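Local structure of glycosyl hydrolase family 2, TIM barrel domain protein (Faecalibacterium prausnitzii A2-165, 6ED2) at residues A[27-32]-A[211-216]; A[109-114]-A[139-144]; A[477-482]-A[516-521]. The protein probably hydrolyses beta-D-glucuronides, as a glycosyl hydrolase family 2 beta-glucuronidase from a human gut bacterium. All coordinates share one frame; numbering follows the deposited sequence.

How the interactions relate
Interactions 1 and 2 lie on the same side of the chain's centre, their own centres about 15 Å apart, and they touch: Arg113 NH2 reaches Leu29 O at 2.7 Å, a probable hydrogen bond. Along the chain the strand pair 109-114/139-144 falls between the two segments of interaction 1. In space, the N-terminal lead-in 27-32 meets both the sugar-binding-domain sheet, through Arg113, and strand 210-219 of the following beta domain. Interaction 3 comes later in sequence, in the TIM barrel domain, on the opposite side of the chain's centre; its centre is about 41 Å from that of interaction 1 and 48 Å from that of interaction 2. The three contacts thus sample all three family 2 regions.

Interaction 1: residues A[27-32]-A[211-216]; sequences SLLYPR and LDYSTR
With its hydroxyl trans to the backbone N (chi1 179°), Ser27 extends OG to the carbonyl of Leu211 and donates a short hydrogen bond, 2.6 Å from OG to Leu211 O. The donor stands 30° out of the carbonyl plane. A water gives the same oxygen a second donor, 3.0 Å from Leu211 O, while accepting from Leu28 N at 2.8 Å; one carbonyl therefore takes two bonds, one direct and one relayed. Leu211 and Asp212 both face Ser231 on the neighbouring strand 223-232, a classic beta bulge near the start of strand 210-219, and the N-terminal lead-in meets the strand at this irregularity. Leu29 lies alongside and divides its two methyls: CD1 packs on the Leu211 carbonyl, 3.7 Å from Leu211 O, whereas CD2 makes the apolar contact, coming obliquely against the Tyr213 ring, 3.9 Å from Tyr213 CD2. Tyr213 holds its ring between its own backbone N and carbonyl carbon (chi1 77°), which brings the CD2-CE2 side to Leu29. The Tyr213 hydroxyl bonds to Asp293 of strand 286-295, and the Asp212 carboxylate forms a salt bridge to Lys428.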
loop_
_atom_site.group_PDB
_atom_site.type_symbol
_atom_site.label_atom_id
_atom_site.label_comp_id
_atom_site.label_asym_id
_atom_site.label_seq_id
_atom_site.Cartn_x
_atom_site.Cartn_y
_atom_site.Cartn_z
ATOM N N SER A 27 -20.027 -38.854 22.385
ATOM C CA SER A 27 -20.242 -38.977 20.949
ATOM C C SER A 27 -19.720 -37.723 20.265
ATOM O O SER A 27 -20.069 -36.614 20.667
ATOM C CB SER A 27 -21.725 -39.168 20.624
ATOM O OG SER A 27 -21.891 -39.268 19.216
ATOM N N LEU A 28 -18.916 -37.894 19.223
ATOM C CA LEU A 28 -18.379 -36.762 18.477
ATOM C C LEU A 28 -19.012 -36.647 17.091
ATOM O O LEU A 28 -18.482 -35.943 16.219
ATOM C CB LEU A 28 -16.848 -36.871 18.394
ATOM C CG LEU A 28 -16.154 -36.517 19.714
ATOM C CD1 LEU A 28 -16.198 -37.669 20.680
ATOM C CD2 LEU A 28 -14.721 -36.105 19.482
ATOM N N LEU A 29 -20.117 -37.346 16.863
ATOM C CA LEU A 29 -20.878 -37.190 15.631
ATOM C C LEU A 29 -21.369 -35.750 15.455
ATOM O O LEU A 29 -21.818 -35.102 16.405
ATOM C CB LEU A 29 -22.066 -38.152 15.642
ATOM C CG LEU A 29 -21.695 -39.636 15.609
ATOM C CD1 LEU A 29 -22.941 -40.522 15.706
ATOM C CD2 LEU A 29 -20.897 -39.937 14.339
ATOM N N TYR A 30 -21.282 -35.251 14.237
ATOM C CA TYR A 30 -21.802 -33.927 13.957
ATOM C C TYR A 30 -23.307 -33.899 14.230
ATOM O O TYR A 30 -24.026 -34.814 13.792
ATOM C CB TYR A 30 -21.525 -33.530 12.506
ATOM C CG TYR A 30 -21.754 -32.057 12.283
ATOM C CD1 TYR A 30 -20.845 -31.123 12.750
ATOM C CD2 TYR A 30 -22.902 -31.599 11.660
ATOM C CE1 TYR A 30 -21.046 -29.779 12.565
ATOM C CE2 TYR A 30 -23.113 -30.252 11.473
ATOM C CZ TYR A 30 -22.185 -29.354 11.927
ATOM O OH TYR A 30 -22.383 -28.012 11.757
ATOM N N PRO A 31 -23.818 -32.880 14.924
ATOM C CA PRO A 31 -25.248 -32.860 15.265
ATOM C C PRO A 31 -26.113 -32.819 14.015
ATOM O O PRO A 31 -25.804 -32.127 13.043
ATOM C CB PRO A 31 -25.400 -31.583 16.098
ATOM C CG PRO A 31 -24.026 -31.246 16.556
ATOM C CD PRO A 31 -23.110 -31.703 15.457
ATOM N N ARG A 32 -27.190 -33.602 14.034
ATOM C CA ARG A 32 -28.051 -33.762 12.870
ATOM C C ARG A 32 -29.510 -33.727 13.304
ATOM O O ARG A 32 -29.866 -34.243 14.371
ATOM C CB ARG A 32 -27.771 -35.080 12.120
ATOM C CG ARG A 32 -26.374 -35.208 11.500
ATOM C CD ARG A 32 -26.219 -34.405 10.204
ATOM N NE ARG A 32 -24.913 -34.640 9.586
ATOM C CZ ARG A 32 -24.276 -33.757 8.820
ATOM N NH1 ARG A 32 -24.821 -32.569 8.565
ATOM N NH2 ARG A 32 -23.088 -34.059 8.304
ATOM N N LEU A 211 -24.035 -43.595 19.081
ATOM C CA LEU A 211 -22.957 -42.740 19.566
ATOM C C LEU A 211 -21.793 -42.617 18.598
ATOM O O LEU A 211 -21.049 -41.634 18.659
ATOM C CB LEU A 211 -22.410 -43.261 20.897
ATOM C CG LEU A 211 -23.424 -43.569 22.002
ATOM C CD1 LEU A 211 -22.733 -44.311 23.120
ATOM C CD2 LEU A 211 -24.069 -42.309 22.538
ATOM N N ASP A 212 -21.607 -43.588 17.713
ATOM C CA ASP A 212 -20.435 -43.582 16.852
ATOM C C ASP A 212 -20.635 -44.620 15.759
ATOM O O ASP A 212 -21.486 -45.505 15.862
ATOM C CB ASP A 212 -19.154 -43.874 17.652
ATOM C CG ASP A 212 -17.879 -43.477 16.905
ATOM O OD1 ASP A 212 -17.959 -42.736 15.901
ATOM O OD2 ASP A 212 -16.788 -43.921 17.319
ATOM N N TYR A 213 -19.859 -44.479 14.695
ATOM C CA TYR A 213 -19.783 -45.492 13.664
ATOM C C TYR A 213 -18.428 -45.342 13.006
ATOM O O TYR A 213 -17.776 -44.301 13.116
ATOM C CB TYR A 213 -20.921 -45.384 12.643
ATOM C CG TYR A 213 -20.756 -44.281 11.619
ATOM C CD1 TYR A 213 -20.186 -44.539 10.386
ATOM C CD2 TYR A 213 -21.184 -42.970 11.890
ATOM C CE1 TYR A 213 -20.026 -43.532 9.440
ATOM C CE2 TYR A 213 -21.037 -41.950 10.942
ATOM C CZ TYR A 213 -20.454 -42.244 9.717
ATOM O OH TYR A 213 -20.291 -41.271 8.749
ATOM N N SER A 214 -18.001 -46.403 12.337
ATOM C CA SER A 214 -16.719 -46.414 11.652
ATOM C C SER A 214 -16.924 -47.098 10.315
ATOM O O SER A 214 -17.838 -47.915 10.166
ATOM C CB SER A 214 -15.621 -47.143 12.473
ATOM O OG SER A 214 -15.802 -48.560 12.429
ATOM N N THR A 215 -16.067 -46.753 9.350
ATOM C CA THR A 215 -16.068 -47.336 8.013
ATOM C C THR A 215 -14.631 -47.623 7.583
ATOM O O THR A 215 -13.696 -46.913 7.975
ATOM C CB THR A 215 -16.742 -46.411 6.956
ATOM O OG1 THR A 215 -16.131 -45.108 6.964
ATOM C CG2 THR A 215 -18.239 -46.277 7.209
ATOM N N ARG A 216 -14.479 -48.700 6.797
ATOM C CA ARG A 216 -13.276 -49.097 6.066
ATOM C C ARG A 216 -13.705 -49.407 4.646
ATOM O O ARG A 216 -14.798 -49.932 4.425
ATOM C CB ARG A 216 -12.585 -50.384 6.621
ATOM C CG ARG A 216 -12.018 -50.292 8.017
ATOM C CD ARG A 216 -12.063 -51.647 8.763
ATOM N NE ARG A 216 -12.091 -51.437 10.227
ATOM C CZ ARG A 216 -13.040 -51.889 11.058
ATOM N NH1 ARG A 216 -14.056 -52.605 10.593
ATOM N NH2 ARG A 216 -12.973 -51.633 12.358
HETATM O O HOH W 1 -18.454 -40.356 18.031
#

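Interaction 2: residues A[109-114]-A[139-144]; sequences DIVLRF and PFDATV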
loop_
_atom_site.group_PDB
_atom_site.type_symbol
_atom_site.label_atom_id
_atom_site.label_comp_id
_atom_site.label_asym_id
_atom_site.label_seq_id
_atom_site.Cartn_x
_atom_site.Cartn_y
_atom_site.Cartn_z
ATOM N N ASP A 109 -33.610 -37.055 25.659
ATOM C CA ASP A 109 -32.392 -36.512 26.246
ATOM C C ASP A 109 -32.145 -35.105 25.711
ATOM O O ASP A 109 -32.305 -34.848 24.515
ATOM C CB ASP A 109 -31.194 -37.407 25.932
ATOM C CG ASP A 109 -30.668 -38.137 27.168
ATOM O OD1 ASP A 109 -31.122 -37.865 28.314
ATOM O OD2 ASP A 109 -29.814 -39.016 26.975
ATOM N N ILE A 110 -31.762 -34.200 26.606
ATOM C CA ILE A 110 -31.495 -32.806 26.265
ATOM C C ILE A 110 -30.004 -32.574 26.420
ATOM O O ILE A 110 -29.471 -32.657 27.538
ATOM C CB ILE A 110 -32.279 -31.816 27.147
ATOM C CG1 ILE A 110 -33.723 -32.287 27.380
ATOM C CG2 ILE A 110 -32.266 -30.435 26.489
ATOM C CD1 ILE A 110 -34.518 -32.443 26.110
ATOM N N VAL A 111 -29.339 -32.257 25.306
ATOM C CA VAL A 111 -27.884 -32.203 25.238
ATOM C C VAL A 111 -27.453 -30.932 24.515
ATOM O O VAL A 111 -27.943 -30.647 23.415
ATOM C CB VAL A 111 -27.310 -33.442 24.511
ATOM C CG1 VAL A 111 -25.788 -33.454 24.600
ATOM C CG2 VAL A 111 -27.918 -34.755 25.057
ATOM N N LEU A 112 -26.498 -30.208 25.106
ATOM C CA LEU A 112 -25.817 -29.087 24.457
ATOM C C LEU A 112 -24.520 -29.553 23.803
ATOM O O LEU A 112 -23.736 -30.266 24.427
ATOM C CB LEU A 112 -25.500 -27.999 25.479
ATOM C CG LEU A 112 -26.721 -27.366 26.128
ATOM C CD1 LEU A 112 -26.298 -26.579 27.349
ATOM C CD2 LEU A 112 -27.448 -26.484 25.105
ATOM N N ARG A 113 -24.294 -29.154 22.551
ATOM C CA ARG A 113 -23.027 -29.385 21.866
ATOM C C ARG A 113 -22.290 -28.066 21.659
ATOM O O ARG A 113 -22.867 -27.094 21.145
ATOM C CB ARG A 113 -23.228 -30.068 20.511
ATOM C CG ARG A 113 -22.025 -29.882 19.545
ATOM C CD ARG A 113 -20.778 -30.732 19.937
ATOM N NE ARG A 113 -21.038 -32.173 19.865
ATOM C CZ ARG A 113 -20.851 -32.936 18.785
ATOM N NH1 ARG A 113 -20.394 -32.413 17.645
ATOM N NH2 ARG A 113 -21.133 -34.239 18.839
ATOM N N PHE A 114 -21.026 -28.031 22.063
ATOM C CA PHE A 114 -20.100 -26.963 21.714
ATOM C C PHE A 114 -19.110 -27.486 20.681
ATOM O O PHE A 114 -18.351 -28.425 20.964
ATOM C CB PHE A 114 -19.367 -26.452 22.947
ATOM C CG PHE A 114 -20.278 -25.863 23.977
ATOM C CD1 PHE A 114 -20.483 -24.491 24.031
ATOM C CD2 PHE A 114 -20.942 -26.675 24.881
ATOM C CE1 PHE A 114 -21.342 -23.938 24.972
ATOM C CE2 PHE A 114 -21.803 -26.129 25.835
ATOM C CZ PHE A 114 -22.006 -24.764 25.876
ATOM N N PRO A 139 -14.820 -30.855 19.876
ATOM C CA PRO A 139 -16.158 -30.664 20.447
ATOM C C PRO A 139 -16.386 -31.454 21.723
ATOM O O PRO A 139 -15.738 -32.470 21.991
ATOM C CB PRO A 139 -17.090 -31.178 19.343
ATOM C CG PRO A 139 -16.271 -32.169 18.598
ATOM C CD PRO A 139 -14.849 -31.671 18.651
ATOM N N PHE A 140 -17.382 -30.995 22.482
ATOM C CA PHE A 140 -17.837 -31.704 23.662
ATOM C C PHE A 140 -19.314 -31.411 23.906
ATOM O O PHE A 140 -19.847 -30.383 23.473
ATOM C CB PHE A 140 -16.998 -31.332 24.878
ATOM C CG PHE A 140 -17.115 -29.901 25.282
ATOM C CD1 PHE A 140 -17.947 -29.532 26.329
ATOM C CD2 PHE A 140 -16.379 -28.916 24.626
ATOM C CE1 PHE A 140 -18.042 -28.196 26.726
ATOM C CE2 PHE A 140 -16.466 -27.594 25.008
ATOM C CZ PHE A 140 -17.300 -27.229 26.063
ATOM N N ASP A 141 -19.963 -32.328 24.623
ATOM C CA ASP A 141 -21.387 -32.269 24.919
ATOM C C ASP A 141 -21.638 -32.091 26.414
ATOM O O ASP A 141 -20.817 -32.473 27.258
ATOM C CB ASP A 141 -22.093 -33.542 24.439
ATOM C CG ASP A 141 -22.159 -33.651 22.916
ATOM O OD1 ASP A 141 -22.285 -32.605 22.231
ATOM O OD2 ASP A 141 -22.088 -34.793 22.397
ATOM N N ALA A 142 -22.792 -31.510 26.739
ATOM C CA ALA A 142 -23.268 -31.401 28.113
ATOM C C ALA A 142 -24.707 -31.888 28.162
ATOM O O ALA A 142 -25.582 -31.306 27.505
ATOM C CB ALA A 142 -23.178 -29.966 28.630
ATOM N N THR A 143 -24.951 -32.951 28.928
ATOM C CA THR A 143 -26.293 -33.500 29.067
ATOM C C THR A 143 -27.039 -32.725 30.140
ATOM O O THR A 143 -26.543 -32.580 31.261
ATOM C CB THR A 143 -26.240 -34.986 29.412
ATOM O OG1 THR A 143 -25.914 -35.734 28.233
ATOM C CG2 THR A 143 -27.591 -35.475 29.938
ATOM N N VAL A 144 -28.213 -32.183 29.794
ATOM C CA VAL A 144 -28.883 -31.303 30.753
ATOM C C VAL A 144 -30.329 -31.748 30.949
ATOM O O VAL A 144 -31.177 -30.970 31.407
ATOM C CB VAL A 144 -28.795 -29.832 30.304
ATOM C CG1 VAL A 144 -27.340 -29.404 30.189
ATOM C CG2 VAL A 144 -29.510 -29.634 28.994
HETATM O O HOH W 2 -26.964 -38.215 27.500
#
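Leu112 and Ala142 exchange two backbone hydrogen bonds, Leu112 N to Ala142 O and Ala142 N to Leu112 O, both 2.8 Å, in the antiparallel pairing of strands 109-114 and 140-143. Phe114 and Phe140 form the next hydrogen-bonded pair. Past the end of the shorter strand, Val144 N adds a nearly straight bond of 2.6 Å to Ile110 O.

Apolar contacts fill the face bearing Leu112, Phe114, Phe140 and Ala142. The two phenylalanine rings are near parallel, 13° apart, but slid so far that they barely overlap; instead Phe114 CB sits over the Phe140 face in a CH-pi contact, 4.1 Å from the ring centroid. Val144 CG1 extends this surface to Leu112 CD1, and strand 120-125 packs against it.

The opposite face is mixed: Val111 packs its CG1 against Asp141 CB beside a salt bridge. Arg113, bent at chi2 and chi3 (73° and 64°), folds back so that NE donates to Asp141 OD1 at 2.7 Å, on the syn side but well out of the carboxylate plane, while OD1 stays close to the guanidinium plane. Pro139 CG lies over one face of that guanidinium, and NH2 bonds to Leu29 O. A leucine in place of Arg113 would probably leave the Asp141 carboxylate without its countercharge and Leu29 O without this donor. Farther along, a water joins Asp109 OD2 to Thr143 OG1.

The ladder thus fixes the register, one face is apolar, and on the other a buried arginine, its charge probably balanced by Asp141, ties the pair to the N-terminal lead-in.

Interaction 3: residues A[477-482]-A[516-521]; sequences TSLPDT and HHEMDG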
loop_
_atom_site.group_PDB
_atom_site.type_symbol
_atom_site.label_atom_id
_atom_site.label_comp_id
_atom_site.label_asym_id
_atom_site.label_seq_id
_atom_site.Cartn_x
_atom_site.Cartn_y
_atom_site.Cartn_z
ATOM N N THR A 477 15.963 -27.399 13.090
ATOM C CA THR A 477 17.077 -27.850 13.911
ATOM C C THR A 477 17.094 -29.360 14.138
ATOM O O THR A 477 17.986 -29.845 14.836
ATOM C CB THR A 477 17.038 -27.152 15.271
ATOM O OG1 THR A 477 15.775 -27.414 15.894
ATOM C CG2 THR A 477 17.218 -25.653 15.113
ATOM N N SER A 478 16.125 -30.111 13.611
ATOM C CA SER A 478 16.134 -31.569 13.688
ATOM C C SER A 478 16.559 -32.099 12.328
ATOM O O SER A 478 15.808 -31.987 11.360
ATOM C CB SER A 478 14.766 -32.120 14.085
ATOM O OG SER A 478 14.480 -31.819 15.444
ATOM N N LEU A 479 17.752 -32.667 12.257
ATOM C CA LEU A 479 18.383 -33.076 11.008
ATOM C C LEU A 479 18.202 -34.571 10.786
ATOM O O LEU A 479 17.814 -35.306 11.696
ATOM C CB LEU A 479 19.867 -32.696 11.032
ATOM C CG LEU A 479 20.123 -31.208 11.293
ATOM C CD1 LEU A 479 21.603 -30.886 11.173
ATOM C CD2 LEU A 479 19.295 -30.318 10.353
ATOM N N PRO A 480 18.454 -35.061 9.569
ATOM C CA PRO A 480 18.272 -36.499 9.306
ATOM C C PRO A 480 18.993 -37.400 10.299
ATOM O O PRO A 480 18.478 -38.467 10.664
ATOM C CB PRO A 480 18.850 -36.665 7.895
ATOM C CG PRO A 480 18.706 -35.332 7.266
ATOM C CD PRO A 480 18.817 -34.316 8.347
ATOM N N ASP A 481 20.160 -36.972 10.772
ATOM C CA ASP A 481 21.042 -37.777 11.595
ATOM C C ASP A 481 20.895 -37.491 13.082
ATOM O O ASP A 481 21.448 -38.240 13.892
ATOM C CB ASP A 481 22.504 -37.550 11.164
ATOM C CG ASP A 481 22.831 -36.056 10.899
ATOM O OD1 ASP A 481 23.822 -35.558 11.492
ATOM O OD2 ASP A 481 22.126 -35.378 10.093
ATOM N N THR A 482 20.171 -36.434 13.465
ATOM C CA THR A 482 19.976 -36.125 14.874
ATOM C C THR A 482 18.533 -36.272 15.353
ATOM O O THR A 482 18.308 -36.336 16.567
ATOM C CB THR A 482 20.460 -34.697 15.191
ATOM O OG1 THR A 482 19.621 -33.737 14.537
ATOM C CG2 THR A 482 21.907 -34.484 14.730
ATOM N N HIS A 516 20.228 -28.844 -0.576
ATOM C CA HIS A 516 20.618 -30.112 -1.191
ATOM C C HIS A 516 21.435 -30.968 -0.236
ATOM O O HIS A 516 21.284 -32.195 -0.209
ATOM C CB HIS A 516 21.425 -29.855 -2.454
ATOM C CG HIS A 516 20.586 -29.656 -3.668
ATOM N ND1 HIS A 516 19.773 -30.646 -4.181
ATOM C CD2 HIS A 516 20.433 -28.584 -4.479
ATOM C CE1 HIS A 516 19.162 -30.192 -5.262
ATOM N NE2 HIS A 516 19.548 -28.945 -5.466
ATOM N N HIS A 517 22.308 -30.341 0.549
ATOM C CA HIS A 517 23.101 -31.094 1.509
ATOM C C HIS A 517 22.202 -31.834 2.496
ATOM O O HIS A 517 22.356 -33.041 2.699
ATOM C CB HIS A 517 24.073 -30.166 2.242
ATOM C CG HIS A 517 24.909 -30.867 3.268
ATOM N ND1 HIS A 517 25.983 -31.670 2.937
ATOM C CD2 HIS A 517 24.807 -30.916 4.617
ATOM C CE1 HIS A 517 26.520 -32.160 4.039
ATOM N NE2 HIS A 517 25.824 -31.718 5.072
ATOM N N GLU A 518 21.232 -31.136 3.096
ATOM C CA GLU A 518 20.342 -31.809 4.045
ATOM C C GLU A 518 19.476 -32.858 3.355
ATOM O O GLU A 518 19.232 -33.932 3.914
ATOM C CB GLU A 518 19.455 -30.804 4.792
ATOM C CG GLU A 518 18.766 -31.435 6.020
ATOM C CD GLU A 518 17.676 -30.568 6.663
ATOM O OE1 GLU A 518 17.726 -29.327 6.520
ATOM O OE2 GLU A 518 16.776 -31.136 7.337
ATOM N N MET A 519 18.997 -32.570 2.144
ATOM C CA MET A 519 18.158 -33.543 1.460
ATOM C C MET A 519 18.918 -34.833 1.175
ATOM O O MET A 519 18.326 -35.920 1.215
ATOM C CB MET A 519 17.599 -32.953 0.162
ATOM C CG MET A 519 16.613 -31.807 0.385
ATOM S SD MET A 519 15.376 -32.191 1.653
ATOM C CE MET A 519 14.352 -33.325 0.747
ATOM N N ASP A 520 20.224 -34.743 0.882
ATOM C CA ASP A 520 21.012 -35.963 0.717
ATOM C C ASP A 520 21.009 -36.789 1.996
ATOM O O ASP A 520 20.999 -38.020 1.930
ATOM C CB ASP A 520 22.451 -35.639 0.299
ATOM C CG ASP A 520 22.535 -34.924 -1.061
ATOM O OD1 ASP A 520 21.639 -35.113 -1.927
ATOM O OD2 ASP A 520 23.516 -34.167 -1.267
ATOM N N GLY A 521 21.005 -36.129 3.160
ATOM C CA GLY A 521 20.834 -36.842 4.418
ATOM C C GLY A 521 19.481 -37.526 4.531
ATOM O O GLY A 521 19.400 -38.703 4.894
#
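In the TIM barrel domain, the loop that follows barrel strand 470-474 and leads toward strand 492-495 packs here against helix 508-525, with no hydrogen bond between the two segments. Pro480 carries most of the loop's side of it. Its CB and CG lie against the helix backbone at Gly521, CB 3.5 Å from Gly521 C, while CG also approaches the carbonyl of Glu518, 3.7 Å from Glu518 O. Gly521 allows this closeness: a beta carbon at that position would run into Pro480 CG, so the helix offers bare backbone to the proline.

Glu518 supplies the larger part of the helix's side of the contact. Its CG stands opposite its own backbone N (chi1 -166°) and the chain stays extended, which carries the methylene past the proline, with Pro480 CD 3.7 Å from Glu518 CG. Farther out, Leu479 crosses the glutamate at about a right angle and sets CD2 4.0 Å from Glu518 OE2. The loop keeps its own shape through a turn in which Leu479 N donates to Thr482 OG1 at 3.1 Å and Thr482 N returns a bond to Leu479 O at 3.2 Å.

The buried carboxylate is satisfied from elsewhere: OE2 forms a salt bridge to Arg496 and accepts from Trp522 NE1, and OE1 bonds to the Tyr498 hydroxyl. The arginine would be expected to favour the ionised form of Glu518. Pro480 also touches Trp522 and Val525 farther along helix 508-525, whereas Met519, pointing away from the loop, packs against strand 531-535 and helix 554-570, so the helix lies between the loop and these elements.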